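Local coordinates for conserved hypothetical secreted protein (Helicobacter pylori, PDB 4RNZ), which is a cell-shape-determining protein of the M23B metallopeptidase family that binds zinc and probably acts as a metalloendopeptidase on peptidoglycan, at residues A[155-159]-A[169-173]; A[63-69]-A[80-86]. All coordinates share one frame; numbering follows the deposited sequence.

Contact 1 of 2, residues A[155-159]-A[169-173]; sequences TIKMA and YLFSH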
# COMPACT_ATOMS: atom_id res chain seq x y z
N THR A 155 -6.16 3.66 6.08
CA THR A 155 -5.48 4.83 5.64
C THR A 155 -5.56 5.88 6.75
O THR A 155 -6.68 6.25 7.19
CB THR A 155 -6.11 5.36 4.33
OG1 THR A 155 -6.01 4.35 3.33
CG2 THR A 155 -5.42 6.59 3.83
N ILE A 156 -4.40 6.36 7.21
CA ILE A 156 -4.36 7.44 8.18
C ILE A 156 -4.54 8.77 7.50
O ILE A 156 -3.75 9.13 6.63
CB ILE A 156 -3.02 7.45 8.95
CG1 ILE A 156 -2.94 6.21 9.84
CG2 ILE A 156 -2.86 8.74 9.75
CD1 ILE A 156 -1.57 5.98 10.45
N LYS A 157 -5.59 9.50 7.87
CA LYS A 157 -5.83 10.83 7.32
C LYS A 157 -5.13 11.91 8.13
O LYS A 157 -4.63 12.88 7.58
CB LYS A 157 -7.33 11.14 7.28
CG LYS A 157 -8.19 10.10 6.57
CD LYS A 157 -7.64 9.67 5.21
CE LYS A 157 -7.48 10.82 4.24
NZ LYS A 157 -8.76 11.55 3.97
N MET A 158 -5.15 11.75 9.45
CA MET A 158 -4.47 12.64 10.38
C MET A 158 -4.00 11.86 11.60
O MET A 158 -4.68 10.94 12.08
CB MET A 158 -5.39 13.77 10.82
CG MET A 158 -4.72 14.72 11.82
SD MET A 158 -5.84 15.97 12.46
CE MET A 158 -6.85 15.03 13.56
N ALA A 159 -2.82 12.21 12.10
CA ALA A 159 -2.40 11.73 13.39
C ALA A 159 -1.77 12.85 14.19
O ALA A 159 -1.32 13.84 13.64
CB ALA A 159 -1.45 10.55 13.25
N TYR A 169 1.77 16.79 14.53
CA TYR A 169 0.73 16.39 13.59
C TYR A 169 1.30 15.83 12.32
O TYR A 169 2.35 16.28 11.83
CB TYR A 169 -0.09 17.59 13.22
CG TYR A 169 -0.98 18.11 14.30
CD1 TYR A 169 -2.27 17.63 14.44
CD2 TYR A 169 -0.56 19.11 15.16
CE1 TYR A 169 -3.12 18.13 15.40
CE2 TYR A 169 -1.42 19.61 16.13
CZ TYR A 169 -2.70 19.11 16.25
OH TYR A 169 -3.57 19.57 17.20
N LEU A 170 0.58 14.89 11.73
CA LEU A 170 0.79 14.60 10.35
C LEU A 170 -0.52 14.30 9.64
O LEU A 170 -1.50 13.91 10.27
CB LEU A 170 1.81 13.48 10.16
CG LEU A 170 1.52 12.13 10.77
CD1 LEU A 170 0.68 11.25 9.85
CD2 LEU A 170 2.87 11.46 11.03
N PHE A 171 -0.50 14.53 8.34
CA PHE A 171 -1.70 14.49 7.52
C PHE A 171 -1.36 13.78 6.23
O PHE A 171 -0.27 13.98 5.69
CB PHE A 171 -2.14 15.89 7.16
CG PHE A 171 -2.43 16.78 8.33
CD1 PHE A 171 -1.42 17.53 8.91
CD2 PHE A 171 -3.72 16.89 8.83
CE1 PHE A 171 -1.68 18.36 10.00
CE2 PHE A 171 -3.98 17.73 9.90
CZ PHE A 171 -2.96 18.45 10.49
N SER A 172 -2.29 12.99 5.74
CA SER A 172 -2.18 12.38 4.44
C SER A 172 -2.61 13.39 3.41
O SER A 172 -3.25 14.40 3.73
CB SER A 172 -3.11 11.19 4.33
OG SER A 172 -4.47 11.65 4.40
N HIS A 173 -2.25 13.08 2.18
CA HIS A 173 -2.69 13.82 1.02
C HIS A 173 -3.14 12.78 -0.01
O HIS A 173 -2.75 11.61 0.07
CB HIS A 173 -1.54 14.66 0.47
CG HIS A 173 -1.96 15.66 -0.56
ND1 HIS A 173 -1.73 15.49 -1.90
CD2 HIS A 173 -2.60 16.85 -0.44
CE1 HIS A 173 -2.21 16.52 -2.57
NE2 HIS A 173 -2.73 17.37 -1.71
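Met-158 and Phe-171 run alongside each other in the same direction, with the thioether close to the phenyl ring: SD of Met-158 sits 3.6 Å from CE2 of Phe-171. The sulfur stands 56° off the ring normal, an oblique Met-aromatic contact. With CG anti to the backbone N (chi1 179°) the methionine chain runs out along the ring before bending at its last torsion, and the same sulfur also meets the edge of the Tyr-169 ring near its plane. On the other face of the sheet, CB of Ala-159 rests 4.1 Å from CD1 of Leu-170. Between these faces the backbones pair: Ala-159 N donates to Leu-170 O at 2.8 Å, and Leu-170 N returns a bond to Ala-159 O at 2.9 Å. This is the antiparallel hairpin of strands 153-163 and 166-172, within the second domain of Csd3; strand 153-163 also pairs with strand 136-146, where Lys-157 and Met-158 both face Val-140 in a classic beta bulge. At the bulge Ser-172 N reaches Lys-157 O at 3.0 Å from above the carbonyl plane, and Ser-172 OG adds a weak bond to the same oxygen. Bent at chi2 and chi3, the lysine chain curls back and brings CE within 3.1 Å of Ser-172 OG. Helix 326-348 covers Met-158 and Tyr-169, whereas helix 112-121 packs on Ile-156, Ala-159 and Leu-170.

Contact 2 of 2, residues A[63-69]-A[80-86]; sequences SQDLQIH and DFIPIIF
Gln-67 grips Ile-82 through two backbone bonds, its N to Ile-82 O and Ile-82 N to its own O, both 2.8 Å. Two residues further along the ladder, His-69 and Asp-80 exchange a second such pair, His-69 N lying 2.7 Å from Asp-80 O. The Gln-67 side chain crosses over as well: with CG between the backbone N and the carbonyl carbon (chi1 66°) and the chain extended beyond, NE2 donates to Pro-83 O at 3.0 Å and to a water that also takes the N-H of Ile-85, while OE1 receives Arg-146, so both ends of the amide are held. Beyond Pro-83, Ile-84 N bonds to Asp-65 O from well above the carbonyl plane. There Ser-63 OG, also bonded to Tyr-220 OH, closes an ST turn on Asp-65 N, and Asp-65 salt-bridges Arg-208.

Ile-82 lays CG1 against CG of Gln-67 at 3.5 Å and its CD1 against CB of His-69. On the other face CG1 of Ile-68 meets the Phe-81 ring obliquely, 3.6 Å from CE1, and helix 30-36 backs that ring. CD1 of Ile-84 tucks in beside Ser-63 O at 3.4 Å. The paired strands form the antiparallel hairpin 66-73/76-83, with 76-83 at one edge of the N-terminal five-stranded antiparallel sheet.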
# COMPACT_ATOMS: atom_id res chain seq x y z
N SER A 63 -5.37 -4.90 -6.42
CA SER A 63 -4.99 -3.69 -5.69
C SER A 63 -6.18 -3.34 -4.80
O SER A 63 -7.12 -4.13 -4.69
CB SER A 63 -4.68 -2.53 -6.64
OG SER A 63 -5.85 -2.03 -7.29
N GLN A 64 -6.15 -2.17 -4.19
CA GLN A 64 -7.28 -1.73 -3.37
C GLN A 64 -8.48 -1.32 -4.21
O GLN A 64 -9.60 -1.23 -3.70
CB GLN A 64 -6.88 -0.58 -2.44
CG GLN A 64 -6.67 0.75 -3.16
CD GLN A 64 -5.25 0.94 -3.66
OE1 GLN A 64 -4.55 -0.03 -4.01
NE2 GLN A 64 -4.82 2.18 -3.72
N ASP A 65 -8.29 -1.04 -5.49
CA ASP A 65 -9.44 -0.71 -6.31
C ASP A 65 -9.55 -1.40 -7.65
O ASP A 65 -10.42 -1.03 -8.44
CB ASP A 65 -9.57 0.80 -6.46
CG ASP A 65 -8.37 1.41 -7.06
OD1 ASP A 65 -7.84 0.81 -8.00
OD2 ASP A 65 -7.96 2.48 -6.57
N LEU A 66 -8.74 -2.42 -7.88
CA LEU A 66 -8.82 -3.21 -9.11
C LEU A 66 -8.81 -4.70 -8.80
O LEU A 66 -8.08 -5.18 -7.91
CB LEU A 66 -7.64 -2.89 -10.04
CG LEU A 66 -7.77 -3.37 -11.48
CD1 LEU A 66 -8.80 -2.55 -12.24
CD2 LEU A 66 -6.41 -3.29 -12.17
N GLN A 67 -9.62 -5.45 -9.55
CA GLN A 67 -9.72 -6.89 -9.36
C GLN A 67 -9.83 -7.64 -10.68
O GLN A 67 -10.30 -7.12 -11.67
CB GLN A 67 -10.93 -7.27 -8.47
CG GLN A 67 -12.31 -6.98 -9.04
CD GLN A 67 -13.43 -7.05 -8.00
OE1 GLN A 67 -13.41 -7.87 -7.08
NE2 GLN A 67 -14.43 -6.20 -8.15
N ILE A 68 -9.40 -8.89 -10.65
CA ILE A 68 -9.60 -9.77 -11.77
C ILE A 68 -11.00 -10.35 -11.64
O ILE A 68 -11.35 -10.89 -10.60
CB ILE A 68 -8.62 -10.94 -11.72
CG1 ILE A 68 -7.22 -10.44 -12.05
CG2 ILE A 68 -9.02 -12.08 -12.66
CD1 ILE A 68 -6.14 -11.47 -11.74
N HIS A 69 -11.78 -10.26 -12.71
CA HIS A 69 -13.05 -10.96 -12.81
C HIS A 69 -12.95 -12.07 -13.86
O HIS A 69 -12.79 -11.79 -15.05
CB HIS A 69 -14.14 -9.97 -13.22
CG HIS A 69 -15.52 -10.56 -13.28
ND1 HIS A 69 -16.52 -10.03 -14.09
CD2 HIS A 69 -16.06 -11.63 -12.66
CE1 HIS A 69 -17.61 -10.77 -13.96
NE2 HIS A 69 -17.37 -11.73 -13.08
N ASP A 80 -11.58 -10.26 -17.11
CA ASP A 80 -11.57 -8.81 -17.17
C ASP A 80 -10.86 -8.29 -15.93
O ASP A 80 -10.85 -8.94 -14.90
CB ASP A 80 -12.99 -8.20 -17.19
CG ASP A 80 -13.78 -8.58 -18.42
OD1 ASP A 80 -13.19 -8.71 -19.49
OD2 ASP A 80 -15.02 -8.72 -18.31
N PHE A 81 -10.31 -7.09 -16.06
CA PHE A 81 -9.77 -6.35 -14.92
C PHE A 81 -10.80 -5.27 -14.66
O PHE A 81 -11.05 -4.46 -15.53
CB PHE A 81 -8.42 -5.78 -15.26
CG PHE A 81 -7.36 -6.83 -15.41
CD1 PHE A 81 -6.64 -7.27 -14.30
CD2 PHE A 81 -7.09 -7.40 -16.64
CE1 PHE A 81 -5.67 -8.27 -14.42
CE2 PHE A 81 -6.12 -8.38 -16.77
CZ PHE A 81 -5.41 -8.82 -15.66
N ILE A 82 -11.42 -5.29 -13.48
CA ILE A 82 -12.53 -4.39 -13.21
C ILE A 82 -12.37 -3.65 -11.88
O ILE A 82 -11.62 -4.11 -11.02
CB ILE A 82 -13.87 -5.15 -13.21
CG1 ILE A 82 -13.93 -6.16 -12.08
CG2 ILE A 82 -14.08 -5.85 -14.55
CD1 ILE A 82 -15.31 -6.77 -11.88
N PRO A 83 -13.10 -2.53 -11.70
CA PRO A 83 -13.09 -1.83 -10.40
C PRO A 83 -13.65 -2.68 -9.26
O PRO A 83 -14.47 -3.57 -9.49
CB PRO A 83 -14.00 -0.62 -10.64
CG PRO A 83 -14.03 -0.43 -12.11
CD PRO A 83 -13.87 -1.79 -12.71
N ILE A 84 -13.17 -2.40 -8.05
CA ILE A 84 -13.70 -2.94 -6.81
C ILE A 84 -14.66 -1.90 -6.24
O ILE A 84 -14.29 -0.73 -6.07
CB ILE A 84 -12.61 -3.21 -5.76
CG1 ILE A 84 -11.60 -4.26 -6.26
CG2 ILE A 84 -13.23 -3.74 -4.48
CD1 ILE A 84 -10.41 -4.45 -5.32
N ILE A 85 -15.88 -2.34 -5.96
CA ILE A 85 -16.87 -1.49 -5.33
C ILE A 85 -16.72 -1.65 -3.82
O ILE A 85 -16.73 -2.76 -3.29
CB ILE A 85 -18.32 -1.81 -5.76
CG1 ILE A 85 -18.48 -1.66 -7.28
CG2 ILE A 85 -19.30 -0.85 -5.09
CD1 ILE A 85 -19.76 -2.28 -7.82
N PHE A 86 -16.58 -0.53 -3.12
CA PHE A 86 -16.37 -0.59 -1.69
C PHE A 86 -16.97 0.59 -0.96
O PHE A 86 -17.22 1.65 -1.56
CB PHE A 86 -14.87 -0.68 -1.37
CG PHE A 86 -14.07 0.50 -1.84
CD1 PHE A 86 -13.98 1.65 -1.05
CD2 PHE A 86 -13.40 0.47 -3.05
CE1 PHE A 86 -13.26 2.74 -1.49
CE2 PHE A 86 -12.67 1.57 -3.49
CZ PHE A 86 -12.59 2.70 -2.71
O HOH W 1 -16.48 -5.00 -6.51

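Contact 2 comes first in the chain and contact 1 follows it, and each holds together an antiparallel hairpin of a different sheet, contact 2 in the N-terminal region and contact 1 in the second domain. Their centres lie 25 Å apart, and the gap between their nearest atoms is about 7 Å. Contact 2 is the one near the zinc site formed by Glu-34, His-219, Asp-223 and His-301: the side chain of Phe-81 is about 9 Å from that of Glu-34, the side chain of Leu-66 about 9 Å from that of His-219, and the Leu-66 side chain is about 12 Å from the zinc ion. Contact 1 is packed away from the metal sites. Strand 87-96, which follows residues 80-86, belongs to the same sheet as contact 1.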